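Local coordinates for protein transcriptional regulator (Mesorhizobium loti, PDB 3BHQ) that probably binds operator DNA through an N-terminal helix-turn-helix domain and regulates transcription as a two-subunit member of the TetR family, at residues R15-A20 with E57-E62; V63-A68 with Y130-E135; S69-I74 with A101-E106. All blocks are in the same frame, centred on the assembly; numbering follows the deposited sequence.

In the fold
Helix 56-83 runs through all three contacts, and its successive turns meet a different partner in each. From the N terminus, helix 9-28 leads into the predicted helix-turn-helix, and contact 1 closes the loop of helices 35-42 and 46-53 when 57-62 returns to 15-20. Helix 56-83 then passes into the C-terminal part of the fold. Its turn 69-74 meets 101-106 in contact 3, after the chain has folded back through helix 88-103. Contact 2 closes later, when 130-135 of helix 123-150 reaches 63-68, so contact 3 lies within its span. Contact 1 precedes both. Contact 1 holds helix 56-83 to the probable DNA-binding head, and contacts 2 and 3 fix it in the C-terminal body.

Contact 1 (R15-A20 with E57-E62); sequences REIIQA and ETLFGE
Leu59 meets both Ile17 and Ile18 where helix 9-28 crosses the start of helix 56-83. The Leu59 touches are purely apolar. Leu59 CD1 lies 4.3 Å from Ile17 CG2, and it is 4.4 Å from Ile18 CG1. CD1 thus touches two consecutive isoleucines, each by a different branch, and Leu59 CD2 also lies near Ile17 CG2. These distances describe loose van der Waals packing between branched side chains.

A second group of contacts involves Glu62. Ile18 CG2 stands 4.2 Å from the backbone Glu62 O, and Ile18 CD1 is 4.3 Å from Glu62 CB. Here the glutamate is met mainly through its backbone oxygen and the base of its side chain. In Ile18, CG2 is anti to the backbone N and CG1 lies beside that N (chi1 -68°). The two branches therefore divide the work: CG2 reaches the backbone of Glu62, while the CG1 arm serves Leu59 and Glu62 CB.

The axes of 15-20 and 57-62 are turned 96° from each other and approach to 9.9 Å. Such a steep crossing limits the contact to a few residues on each side. In the TetR-type DNA-binding domain, these are the helices before and after the helix-turn-helix. Phe53 of helix 46-53 touches Ile17, Ile18 and Leu59, and Ile38 of helix 35-42 also packs on Leu59. The crossing therefore joins the three-helix head to the base of helix 56-83.

Contact 2 (V63-A68 with Y130-E135); sequences VVLSTA and YEKGFE. With EDO (1,2-ethanediol), chain I.
Leu65 and Lys132 lie across one another at an angle, with Leu65 CD2 3.8 Å from Lys132 CG. The lysine starts toward helix 56-83, but bends at chi2 and chi3 (-60° and -63°). Its first methylenes therefore pack against the leucine while the rest of the chain leads away. The ammonium end takes no part in this apolar touch.

Ala68 points at the other helix and meets mainly backbone. Its CB is 3.5 Å from Lys132 O and 3.8 Å from Gly133 N. The lysine CB comes to 4.0 Å from Ala68 CB, so the methyl rests against both the backbone and the base of that side chain. Gly133 has no side chain, and the CA atoms of Ala68 and Gly133 are only 4.4 Å apart.

Segments 63-68 and 130-135 run in nearly the same direction, at 25°, and join helix 56-83 to the C-terminal body of the TetR fold. Helix 123-150 has a wider pi-type turn here, with Glu135 N bonded to Tyr130 O. Phe134 meets the ring of Trp172 of the second subunit, so the same turn also reaches the dimer partner.

Thr67 instead holds a 1,2-ethanediol, probably from the crystallisation liquor. Its OG1 forms a 2.7 Å hydrogen bond to EDO O1, and either hydroxyl could be the donor.

Contact 3 (S69-I74 with A101-E106); sequences SQVNDI and AVLMDE
Val71 and Val102 mark the nearest backbone approach of the two segments, with their CA atoms 7.5 Å apart. Residues 69-74 are helical throughout, while 101-103 form the last turn of helix 88-103. Met104, a selenomethionine, is the first residue to leave helical geometry. Asp105 then takes the N-cap position of helix 106-117, and its OD2 accepts a hydrogen bond from Leu108 N. The contact falls just before the break between helix 88-103 and helix 106-117.

Val102 points toward helix 56-83 and uses both methyls. Its CG2 lies 3.7 Å from Ile74 CG2. Its CG1 meets Val71 CG1 at 4.1 Å, and the two valine side chains lie alongside each other, running opposite ways. The two branches of Val102 thus reach residues one helical turn apart. With Val102 CG1 anti to the backbone N (chi1 170°), CG2 is placed beside that N and can serve Ile74.

Leu103 adds its CD2, which comes to 3.9 Å from Val71 CG1. One methyl of Val71 therefore receives both Val102 and Leu103. Leu103 also packs on Phe167 and Leu171 of helix 159-181, and Leu108 of helix 106-117 lies against Val71.

Every side-chain touch between the two segments is methyl to methyl. The pairing thus rests on dispersion and the hydrophobic effect, with fit set by the shapes of the branched side chains.

Contact 1 (R15-A20 with E57-E62)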
ATOM      1  N   ARG A  15       2.741 -16.423  24.583  1.00 24.04           N
ATOM      2  CA  ARG A  15       1.624 -15.667  24.011  1.00 25.92           C
ATOM      3  C   ARG A  15       1.442 -14.322  24.729  1.00 22.87           C
ATOM      4  O   ARG A  15       1.249 -13.293  24.073  1.00 23.61           O
ATOM      5  CB  ARG A  15       0.321 -16.480  24.083  1.00 28.43           C
ATOM      6  CG  ARG A  15      -0.924 -15.731  23.550  1.00 30.18           C
ATOM      7  CD  ARG A  15      -2.181 -16.606  23.485  1.00 35.33           C
ATOM      8  NE  ARG A  15      -2.473 -17.306  24.733  1.00 42.23           N
ATOM      9  CZ  ARG A  15      -2.965 -16.742  25.843  1.00 46.58           C
ATOM     10  NH1 ARG A  15      -3.273 -15.438  25.916  1.00 49.43           N
ATOM     11  NH2 ARG A  15      -3.168 -17.517  26.906  1.00 51.01           N
ATOM     12  N   GLU A  16       1.498 -14.341  26.068  1.00 21.59           N
ATOM     13  CA  GLU A  16       1.374 -13.104  26.862  1.00 23.03           C
ATOM     14  C   GLU A  16       2.493 -12.110  26.565  1.00 21.82           C
ATOM     15  O   GLU A  16       2.261 -10.904  26.470  1.00 21.46           O
ATOM     16  CB  GLU A  16       1.299 -13.417  28.356  1.00 24.36           C
ATOM     17  CG  GLU A  16      -0.012 -14.110  28.753  1.00 26.56           C
ATOM     18  CD  GLU A  16      -0.045 -14.682  30.154  1.00 27.15           C
ATOM     19  OE1 GLU A  16       0.978 -14.705  30.865  1.00 30.16           O
ATOM     20  OE2 GLU A  16      -1.138 -15.147  30.537  1.00 39.28           O
ATOM     21  N   ILE A  17       3.717 -12.632  26.421  1.00 20.70           N
ATOM     22  CA  ILE A  17       4.860 -11.803  26.087  1.00 18.36           C
ATOM     23  C   ILE A  17       4.679 -11.160  24.687  1.00 18.69           C
ATOM     24  O   ILE A  17       4.934  -9.972  24.523  1.00 19.31           O
ATOM     25  CB  ILE A  17       6.196 -12.600  26.173  1.00 17.49           C
ATOM     26  CG1 ILE A  17       6.457 -13.013  27.617  1.00 18.22           C
ATOM     27  CG2 ILE A  17       7.357 -11.782  25.625  1.00 16.46           C
ATOM     28  CD1 ILE A  17       7.531 -14.117  27.760  1.00 19.77           C
ATOM     29  N   ILE A  18       4.290 -11.964  23.697  1.00 20.95           N
ATOM     30  CA  ILE A  18       4.070 -11.446  22.336  1.00 21.16           C
ATOM     31  C   ILE A  18       2.934 -10.404  22.316  1.00 20.62           C
ATOM     32  O   ILE A  18       3.043  -9.358  21.672  1.00 23.09           O
ATOM     33  CB  ILE A  18       3.830 -12.588  21.321  1.00 20.79           C
ATOM     34  CG1 ILE A  18       5.112 -13.402  21.138  1.00 21.85           C
ATOM     35  CG2 ILE A  18       3.387 -12.017  19.965  1.00 23.03           C
ATOM     36  CD1 ILE A  18       4.904 -14.768  20.512  1.00 25.77           C
ATOM     37  N   GLN A  19       1.877 -10.668  23.069  1.00 20.67           N
ATOM     38  CA  GLN A  19       0.755  -9.706  23.183  1.00 23.46           C
ATOM     39  C   GLN A  19       1.253  -8.358  23.754  1.00 20.76           C
ATOM     40  O   GLN A  19       0.938  -7.264  23.241  1.00 22.10           O
ATOM     41  CB  GLN A  19      -0.339 -10.342  24.039  1.00 24.67           C
ATOM     42  CG  GLN A  19      -1.622  -9.564  24.187  1.00 32.85           C
ATOM     43  CD  GLN A  19      -2.624 -10.247  25.138  1.00 35.92           C
ATOM     44  OE1 GLN A  19      -2.523 -11.450  25.457  1.00 50.09           O
ATOM     45  NE2 GLN A  19      -3.599  -9.467  25.595  1.00 54.32           N
ATOM     46  N   ALA A  20       2.022  -8.428  24.855  1.00 21.51           N
ATOM     47  CA  ALA A  20       2.607  -7.245  25.455  1.00 21.08           C
ATOM     48  C   ALA A  20       3.563  -6.517  24.532  1.00 21.31           C
ATOM     49  O   ALA A  20       3.552  -5.299  24.430  1.00 21.13           O
ATOM     50  CB  ALA A  20       3.331  -7.620  26.779  1.00 21.08           C
ATOM     51  N   GLU A  57      14.898  -7.295  18.568  1.00 21.03           N
ATOM     52  CA  GLU A  57      14.711  -7.502  17.124  1.00 20.62           C
ATOM     53  C   GLU A  57      13.998  -8.834  16.834  1.00 18.93           C
ATOM     54  O   GLU A  57      13.092  -8.896  15.998  1.00 19.97           O
ATOM     55  CB  GLU A  57      16.068  -7.459  16.392  1.00 21.11           C
ATOM     56  CG  GLU A  57      16.021  -7.728  14.898  1.00 22.35           C
ATOM     57  CD  GLU A  57      17.334  -7.412  14.188  1.00 22.89           C
ATOM     58  OE1 GLU A  57      18.414  -7.452  14.846  1.00 28.36           O
ATOM     59  OE2 GLU A  57      17.274  -7.167  12.977  1.00 22.51           O
ATOM     60  N   THR A  58      14.466  -9.886  17.480  1.00 19.76           N
ATOM     61  CA  THR A  58      13.870 -11.220  17.387  1.00 18.22           C
ATOM     62  C   THR A  58      12.421 -11.219  17.844  1.00 18.98           C
ATOM     63  O   THR A  58      11.538 -11.781  17.166  1.00 20.86           O
ATOM     64  CB  THR A  58      14.736 -12.250  18.143  1.00 20.88           C
ATOM     65  OG1 THR A  58      16.080 -12.226  17.633  1.00 21.58           O
ATOM     66  CG2 THR A  58      14.147 -13.670  18.020  1.00 18.95           C
ATOM     67  N   LEU A  59      12.157 -10.559  18.975  1.00 17.78           N
ATOM     68  CA  LEU A  59      10.811 -10.470  19.502  1.00 18.93           C
ATOM     69  C   LEU A  59       9.868  -9.727  18.524  1.00 19.74           C
ATOM     70  O   LEU A  59       8.737 -10.152  18.328  1.00 19.03           O
ATOM     71  CB  LEU A  59      10.844  -9.794  20.873  1.00 19.56           C
ATOM     72  CG  LEU A  59       9.512  -9.605  21.615  1.00 20.65           C
ATOM     73  CD1 LEU A  59       8.599 -10.834  21.635  1.00 19.64           C
ATOM     74  CD2 LEU A  59       9.731  -9.110  23.069  1.00 22.26           C
ATOM     75  N   PHE A  60      10.361  -8.668  17.886  1.00 19.76           N
ATOM     76  CA  PHE A  60       9.559  -7.919  16.886  1.00 18.57           C
ATOM     77  C   PHE A  60       9.186  -8.870  15.720  1.00 20.30           C
ATOM     78  O   PHE A  60       8.061  -8.851  15.210  1.00 22.06           O
ATOM     79  CB  PHE A  60      10.340  -6.702  16.379  1.00 21.15           C
ATOM     80  CG  PHE A  60       9.509  -5.560  15.794  1.00 20.67           C
ATOM     81  CD1 PHE A  60       8.137  -5.654  15.521  1.00 24.37           C
ATOM     82  CD2 PHE A  60      10.164  -4.373  15.449  1.00 21.41           C
ATOM     83  CE1 PHE A  60       7.445  -4.552  14.985  1.00 25.61           C
ATOM     84  CE2 PHE A  60       9.467  -3.287  14.893  1.00 25.19           C
ATOM     85  CZ  PHE A  60       8.133  -3.380  14.685  1.00 24.35           C
ATOM     86  N   GLY A  61      10.122  -9.733  15.319  1.00 20.23           N
ATOM     87  CA  GLY A  61       9.837 -10.705  14.284  1.00 19.01           C
ATOM     88  C   GLY A  61       8.719 -11.664  14.671  1.00 19.54           C
ATOM     89  O   GLY A  61       7.836 -11.967  13.863  1.00 19.47           O
ATOM     90  N   GLU A  62       8.735 -12.138  15.917  1.00 19.92           N
ATOM     91  CA  GLU A  62       7.644 -12.985  16.429  1.00 17.18           C
ATOM     92  C   GLU A  62       6.286 -12.260  16.504  1.00 19.60           C
ATOM     93  O   GLU A  62       5.245 -12.893  16.328  1.00 19.42           O
ATOM     94  CB  GLU A  62       8.031 -13.597  17.782  1.00 18.30           C
ATOM     95  CG  GLU A  62       9.110 -14.623  17.626  1.00 17.98           C
ATOM     96  CD  GLU A  62       8.603 -15.909  16.961  1.00 22.67           C
ATOM     97  OE1 GLU A  62       7.533 -16.449  17.334  1.00 27.40           O
ATOM     98  OE2 GLU A  62       9.294 -16.403  16.104  1.00 24.37           O
TER

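Contact 2 (V63-A68 with Y130-E135)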
ATOM      1  N   VAL A  63       6.303 -10.962  16.848  1.00 18.47           N
ATOM      2  CA  VAL A  63       5.084 -10.129  16.851  1.00 19.34           C
ATOM      3  C   VAL A  63       4.489 -10.125  15.439  1.00 17.92           C
ATOM      4  O   VAL A  63       3.279 -10.346  15.261  1.00 19.66           O
ATOM      5  CB  VAL A  63       5.391  -8.700  17.321  1.00 19.91           C
ATOM      6  CG1 VAL A  63       4.289  -7.693  16.921  1.00 19.87           C
ATOM      7  CG2 VAL A  63       5.621  -8.712  18.841  1.00 18.92           C
ATOM      8  N   VAL A  64       5.340  -9.899  14.448  1.00 18.33           N
ATOM      9  CA  VAL A  64       4.870  -9.860  13.023  1.00 18.04           C
ATOM     10  C   VAL A  64       4.260 -11.199  12.640  1.00 18.89           C
ATOM     11  O   VAL A  64       3.144 -11.276  12.110  1.00 19.88           O
ATOM     12  CB  VAL A  64       5.959  -9.414  12.031  1.00 18.09           C
ATOM     13  CG1 VAL A  64       5.489  -9.604  10.562  1.00 20.19           C
ATOM     14  CG2 VAL A  64       6.413  -7.963  12.331  1.00 20.84           C
ATOM     15  N   LEU A  65       4.963 -12.287  12.944  1.00 18.64           N
ATOM     16  CA  LEU A  65       4.435 -13.609  12.618  1.00 18.77           C
ATOM     17  C   LEU A  65       3.135 -13.943  13.342  1.00 18.99           C
ATOM     18  O   LEU A  65       2.250 -14.556  12.745  1.00 19.54           O
ATOM     19  CB  LEU A  65       5.470 -14.703  12.860  1.00 18.19           C
ATOM     20  CG  LEU A  65       6.712 -14.655  11.999  1.00 19.08           C
ATOM     21  CD1 LEU A  65       7.731 -15.695  12.526  1.00 21.74           C
ATOM     22  CD2 LEU A  65       6.379 -14.919  10.532  1.00 21.29           C
ATOM     23  N   SER A  66       3.010 -13.572  14.621  1.00 18.50           N
ATOM     24  CA  SER A  66       1.779 -13.823  15.388  0.50 17.53           C
ATOM     25  C   SER A  66       0.589 -13.082  14.788  1.00 19.30           C
ATOM     26  O   SER A  66      -0.478 -13.649  14.637  1.00 20.73           O
ATOM     27  CB  SER A  66       1.945 -13.405  16.858  0.50 19.04           C
ATOM     28  OG  SER A  66       0.776 -13.688  17.618  0.50 18.39           O
ATOM     29  N   THR A  67       0.806 -11.821  14.437  1.00 19.48           N
ATOM     30  CA  THR A  67      -0.252 -11.007  13.831  1.00 20.18           C
ATOM     31  C   THR A  67      -0.649 -11.599  12.455  1.00 20.11           C
ATOM     32  O   THR A  67      -1.852 -11.739  12.170  1.00 19.52           O
ATOM     33  CB  THR A  67       0.156  -9.543  13.750  1.00 21.23           C
ATOM     34  OG1 THR A  67       0.211  -9.018  15.074  1.00 23.00           O
ATOM     35  CG2 THR A  67      -0.907  -8.762  12.962  1.00 21.13           C
ATOM     36  N   ALA A  68       0.335 -12.028  11.673  1.00 18.53           N
ATOM     37  CA  ALA A  68       0.071 -12.640  10.360  1.00 19.34           C
ATOM     38  C   ALA A  68      -0.775 -13.888  10.530  1.00 20.01           C
ATOM     39  O   ALA A  68      -1.721 -14.112   9.787  1.00 20.46           O
ATOM     40  CB  ALA A  68       1.366 -12.979   9.640  1.00 18.62           C
ATOM     41  N   TYR A 130       4.992  -9.972   4.314  1.00 17.24           N
ATOM     42  CA  TYR A 130       4.630 -10.226   2.903  1.00 19.12           C
ATOM     43  C   TYR A 130       4.358 -11.713   2.654  1.00 19.65           C
ATOM     44  O   TYR A 130       3.328 -12.043   2.046  1.00 20.34           O
ATOM     45  CB  TYR A 130       5.684  -9.678   1.933  1.00 20.00           C
ATOM     46  CG  TYR A 130       5.209  -9.737   0.504  1.00 19.12           C
ATOM     47  CD1 TYR A 130       4.185  -8.928   0.068  1.00 16.95           C
ATOM     48  CD2 TYR A 130       5.741 -10.638  -0.387  1.00 18.27           C
ATOM     49  CE1 TYR A 130       3.718  -8.996  -1.225  1.00 18.15           C
ATOM     50  CE2 TYR A 130       5.273 -10.703  -1.697  1.00 17.41           C
ATOM     51  CZ  TYR A 130       4.251  -9.897  -2.096  1.00 19.63           C
ATOM     52  OH  TYR A 130       3.743  -9.925  -3.378  1.00 25.11           O
ATOM     53  N   GLU A 131       5.236 -12.605   3.150  1.00 19.37           N
ATOM     54  CA  GLU A 131       5.069 -14.058   2.948  0.50 19.93           C
ATOM     55  C   GLU A 131       3.922 -14.647   3.754  1.00 19.52           C
ATOM     56  O   GLU A 131       3.067 -15.347   3.223  1.00 20.35           O
ATOM     57  CB  GLU A 131       6.353 -14.819   3.351  0.50 20.37           C
ATOM     58  CG  GLU A 131       6.320 -16.354   3.074  0.50 22.49           C
ATOM     59  CD  GLU A 131       7.432 -17.146   3.763  0.50 24.40           C
ATOM     60  OE1 GLU A 131       8.448 -16.564   4.201  0.50 34.41           O
ATOM     61  OE2 GLU A 131       7.274 -18.369   3.878  0.50 31.86           O
ATOM     62  N   LYS A 132       3.956 -14.400   5.054  1.00 20.10           N
ATOM     63  CA  LYS A 132       3.022 -15.027   5.987  1.00 18.47           C
ATOM     64  C   LYS A 132       1.716 -14.335   6.240  1.00 20.03           C
ATOM     65  O   LYS A 132       0.780 -14.957   6.779  1.00 19.90           O
ATOM     66  CB  LYS A 132       3.746 -15.284   7.316  1.00 19.32           C
ATOM     67  CG  LYS A 132       5.085 -16.063   7.201  1.00 23.42           C
ATOM     68  CD  LYS A 132       4.971 -17.443   6.606  1.00 31.48           C
ATOM     69  CE  LYS A 132       4.133 -18.398   7.429  1.00 40.19           C
ATOM     70  NZ  LYS A 132       4.250 -19.795   6.882  1.00 37.61           N
ATOM     71  N   GLY A 133       1.657 -13.050   5.892  1.00 19.57           N
ATOM     72  CA  GLY A 133       0.476 -12.240   5.992  1.00 18.90           C
ATOM     73  C   GLY A 133      -0.191 -12.070   4.652  1.00 20.03           C
ATOM     74  O   GLY A 133      -1.169 -12.731   4.374  1.00 20.11           O
ATOM     75  N   PHE A 134       0.408 -11.228   3.813  1.00 20.06           N
ATOM     76  CA  PHE A 134      -0.158 -10.851   2.521  1.00 18.67           C
ATOM     77  C   PHE A 134      -0.344 -12.028   1.543  1.00 19.08           C
ATOM     78  O   PHE A 134      -1.466 -12.277   1.053  1.00 19.84           O
ATOM     79  CB  PHE A 134       0.755  -9.783   1.890  1.00 18.65           C
ATOM     80  CG  PHE A 134       0.280  -9.242   0.556  1.00 18.58           C
ATOM     81  CD1 PHE A 134      -0.424  -8.037   0.505  1.00 23.06           C
ATOM     82  CD2 PHE A 134       0.609  -9.873  -0.617  1.00 18.41           C
ATOM     83  CE1 PHE A 134      -0.822  -7.529  -0.732  1.00 21.07           C
ATOM     84  CE2 PHE A 134       0.191  -9.348  -1.849  1.00 19.48           C
ATOM     85  CZ  PHE A 134      -0.508  -8.180  -1.875  1.00 18.94           C
ATOM     86  N   GLU A 135       0.740 -12.756   1.263  1.00 19.11           N
ATOM     87  CA  GLU A 135       0.673 -13.874   0.301  1.00 19.22           C
ATOM     88  C   GLU A 135      -0.259 -14.980   0.777  1.00 20.20           C
ATOM     89  O   GLU A 135      -1.021 -15.523  -0.016  1.00 20.21           O
ATOM     90  CB  GLU A 135       2.040 -14.421  -0.053  1.00 20.26           C
ATOM     91  CG  GLU A 135       2.833 -13.495  -0.901  1.00 20.37           C
ATOM     92  CD  GLU A 135       4.079 -14.133  -1.441  1.00 26.33           C
ATOM     93  OE1 GLU A 135       4.843 -14.704  -0.658  1.00 26.67           O
ATOM     94  OE2 GLU A 135       4.302 -14.041  -2.672  1.00 27.83           O
TER
HETATM   95  C1  EDO I 217      -2.525  -6.463  15.478  1.00 38.45           C
HETATM   96  O1  EDO I 217      -1.907  -7.631  16.015  1.00 31.63           O
HETATM   97  C2  EDO I 217      -2.120  -5.326  16.382  1.00 40.29           C
HETATM   98  O2  EDO I 217      -2.720  -5.552  17.658  1.00 38.58           O

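Contact 3 (S69-I74 with A101-E106)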
ATOM      1  N   SER A  69      -0.441 -14.702  11.540  1.00 20.40           N
ATOM      2  CA  SER A  69      -1.216 -15.904  11.814  1.00 20.90           C
ATOM      3  C   SER A  69      -2.656 -15.616  12.242  1.00 20.50           C
ATOM      4  O   SER A  69      -3.596 -16.262  11.774  1.00 22.06           O
ATOM      5  CB  SER A  69      -0.522 -16.702  12.935  1.00 22.04           C
ATOM      6  OG  SER A  69      -1.247 -17.867  13.238  1.00 29.23           O
ATOM      7  N   GLN A  70      -2.818 -14.654  13.136  1.00 21.25           N
ATOM      8  CA  GLN A  70      -4.145 -14.285  13.667  1.00 23.19           C
ATOM      9  C   GLN A  70      -5.066 -13.762  12.561  1.00 22.31           C
ATOM     10  O   GLN A  70      -6.218 -14.169  12.453  1.00 21.94           O
ATOM     11  CB  GLN A  70      -4.019 -13.223  14.761  1.00 23.65           C
ATOM     12  CG  GLN A  70      -3.379 -13.729  16.050  1.00 31.44           C
ATOM     13  CD  GLN A  70      -2.962 -12.575  16.970  1.00 34.45           C
ATOM     14  OE1 GLN A  70      -3.570 -11.495  16.960  1.00 47.46           O
ATOM     15  NE2 GLN A  70      -1.903 -12.794  17.743  1.00 45.82           N
ATOM     16  N   VAL A  71      -4.528 -12.881  11.733  1.00 21.50           N
ATOM     17  CA  VAL A  71      -5.289 -12.333  10.599  1.00 21.79           C
ATOM     18  C   VAL A  71      -5.677 -13.424   9.624  1.00 23.26           C
ATOM     19  O   VAL A  71      -6.834 -13.513   9.217  1.00 24.12           O
ATOM     20  CB  VAL A  71      -4.509 -11.177   9.911  1.00 23.04           C
ATOM     21  CG1 VAL A  71      -5.233 -10.705   8.651  1.00 29.06           C
ATOM     22  CG2 VAL A  71      -4.367 -10.016  10.898  1.00 25.26           C
ATOM     23  N   ASN A  72      -4.727 -14.289   9.281  1.00 21.88           N
ATOM     24  CA  ASN A  72      -5.022 -15.377   8.370  1.00 20.51           C
ATOM     25  C   ASN A  72      -6.025 -16.394   8.888  1.00 22.00           C
ATOM     26  O   ASN A  72      -6.773 -16.936   8.085  1.00 22.78           O
ATOM     27  CB  ASN A  72      -3.763 -15.993   7.802  1.00 21.29           C
ATOM     28  CG  ASN A  72      -3.243 -15.199   6.645  1.00 27.52           C
ATOM     29  OD1 ASN A  72      -3.734 -15.375   5.518  1.00 29.26           O
ATOM     30  ND2 ASN A  72      -2.284 -14.287   6.898  1.00 21.09           N
ATOM     31  N   ASP A  73      -6.059 -16.631  10.201  1.00 22.60           N
ATOM     32  CA  ASP A  73      -7.079 -17.534  10.787  1.00 22.55           C
ATOM     33  C   ASP A  73      -8.463 -16.950  10.549  1.00 23.47           C
ATOM     34  O   ASP A  73      -9.394 -17.688  10.188  1.00 22.13           O
ATOM     35  CB  ASP A  73      -6.856 -17.792  12.284  1.00 23.89           C
ATOM     36  CG  ASP A  73      -5.625 -18.642  12.570  1.00 29.58           C
ATOM     37  OD1 ASP A  73      -5.072 -19.251  11.639  1.00 27.05           O
ATOM     38  OD2 ASP A  73      -5.214 -18.693  13.745  1.00 32.03           O
ATOM     39  N   ILE A  74      -8.585 -15.627  10.704  1.00 23.06           N
ATOM     40  CA  ILE A  74      -9.857 -14.933  10.451  1.00 24.31           C
ATOM     41  C   ILE A  74     -10.238 -15.009   8.980  1.00 26.23           C
ATOM     42  O   ILE A  74     -11.384 -15.344   8.657  1.00 27.38           O
ATOM     43  CB  ILE A  74      -9.875 -13.442  10.945  1.00 24.00           C
ATOM     44  CG1 ILE A  74      -9.621 -13.362  12.449  1.00 25.63           C
ATOM     45  CG2 ILE A  74     -11.248 -12.810  10.626  1.00 27.84           C
ATOM     46  CD1 ILE A  74      -9.477 -11.957  12.997  1.00 28.47           C
ATOM     47  N   ALA A 101     -13.278  -4.793   7.257  1.00 20.96           N
ATOM     48  CA  ALA A 101     -13.275  -4.598   8.728  1.00 22.93           C
ATOM     49  C   ALA A 101     -12.011  -5.144   9.401  1.00 25.41           C
ATOM     50  O   ALA A 101     -11.431  -4.493  10.272  1.00 25.83           O
ATOM     51  CB  ALA A 101     -14.520  -5.212   9.353  1.00 26.09           C
ATOM     52  N   VAL A 102     -11.573  -6.327   8.985  1.00 22.96           N
ATOM     53  CA  VAL A 102     -10.376  -6.963   9.530  1.00 22.11           C
ATOM     54  C   VAL A 102      -9.090  -6.227   9.142  1.00 23.99           C
ATOM     55  O   VAL A 102      -8.234  -5.924   9.989  1.00 22.31           O
ATOM     56  CB  VAL A 102     -10.296  -8.459   9.076  1.00 25.47           C
ATOM     57  CG1 VAL A 102      -8.959  -9.098   9.419  1.00 25.78           C
ATOM     58  CG2 VAL A 102     -11.452  -9.240   9.680  1.00 27.01           C
ATOM     59  N   LEU A 103      -8.953  -5.976   7.845  1.00 20.33           N
ATOM     60  CA  LEU A 103      -7.725  -5.394   7.307  1.00 20.57           C
ATOM     61  C   LEU A 103      -7.552  -3.912   7.597  1.00 21.62           C
ATOM     62  O   LEU A 103      -6.411  -3.427   7.555  1.00 21.92           O
ATOM     63  CB  LEU A 103      -7.553  -5.766   5.828  1.00 19.24           C
ATOM     64  CG  LEU A 103      -7.485  -7.276   5.545  1.00 22.60           C
ATOM     65  CD1 LEU A 103      -7.498  -7.583   4.059  1.00 23.03           C
ATOM     66  CD2 LEU A 103      -6.271  -7.907   6.198  1.00 24.88           C
HETATM   67  N   MSE A 104      -8.639  -3.198   7.900  1.00 19.71           N
HETATM   68  CA  MSE A 104      -8.583  -1.769   8.237  0.67 19.94           C
HETATM   69  C   MSE A 104      -8.619  -1.516   9.740  1.00 21.23           C
HETATM   70  O   MSE A 104      -8.759  -0.392  10.187  1.00 22.27           O
HETATM   71  CB  MSE A 104      -9.648  -0.998   7.458  0.67 18.73           C
HETATM   72  CG  MSE A 104      -9.513  -1.128   5.935  0.67 22.54           C
HETATM   73 SE   MSE A 104      -7.835  -0.420   5.249  0.50 18.00          SE
HETATM   74  CE  MSE A 104      -8.066   1.379   6.030  0.67 26.45           C
ATOM     75  N   ASP A 105      -8.453  -2.570  10.536  1.00 21.23           N
ATOM     76  CA  ASP A 105      -8.377  -2.462  11.978  1.00 19.29           C
ATOM     77  C   ASP A 105      -7.236  -1.486  12.323  1.00 19.54           C
ATOM     78  O   ASP A 105      -6.135  -1.588  11.775  1.00 18.65           O
ATOM     79  CB  ASP A 105      -8.032  -3.799  12.614  1.00 20.96           C
ATOM     80  CG  ASP A 105      -7.844  -3.687  14.102  1.00 24.17           C
ATOM     81  OD1 ASP A 105      -8.829  -3.609  14.840  1.00 26.85           O
ATOM     82  OD2 ASP A 105      -6.693  -3.654  14.532  1.00 25.99           O
ATOM     83  N   GLU A 106      -7.522  -0.557  13.219  1.00 20.34           N
ATOM     84  CA  GLU A 106      -6.596   0.521  13.534  1.00 21.20           C
ATOM     85  C   GLU A 106      -5.240   0.049  14.055  1.00 20.37           C
ATOM     86  O   GLU A 106      -4.207   0.543  13.621  1.00 21.72           O
ATOM     87  CB  GLU A 106      -7.268   1.494  14.521  1.00 25.92           C
ATOM     88  CG  GLU A 106      -6.468   2.765  14.844  1.00 31.51           C
ATOM     89  CD  GLU A 106      -6.223   3.700  13.632  1.00 51.29           C
ATOM     90  OE1 GLU A 106      -6.917   3.582  12.583  1.00 48.36           O
ATOM     91  OE2 GLU A 106      -5.324   4.574  13.747  1.00 61.24           O
TER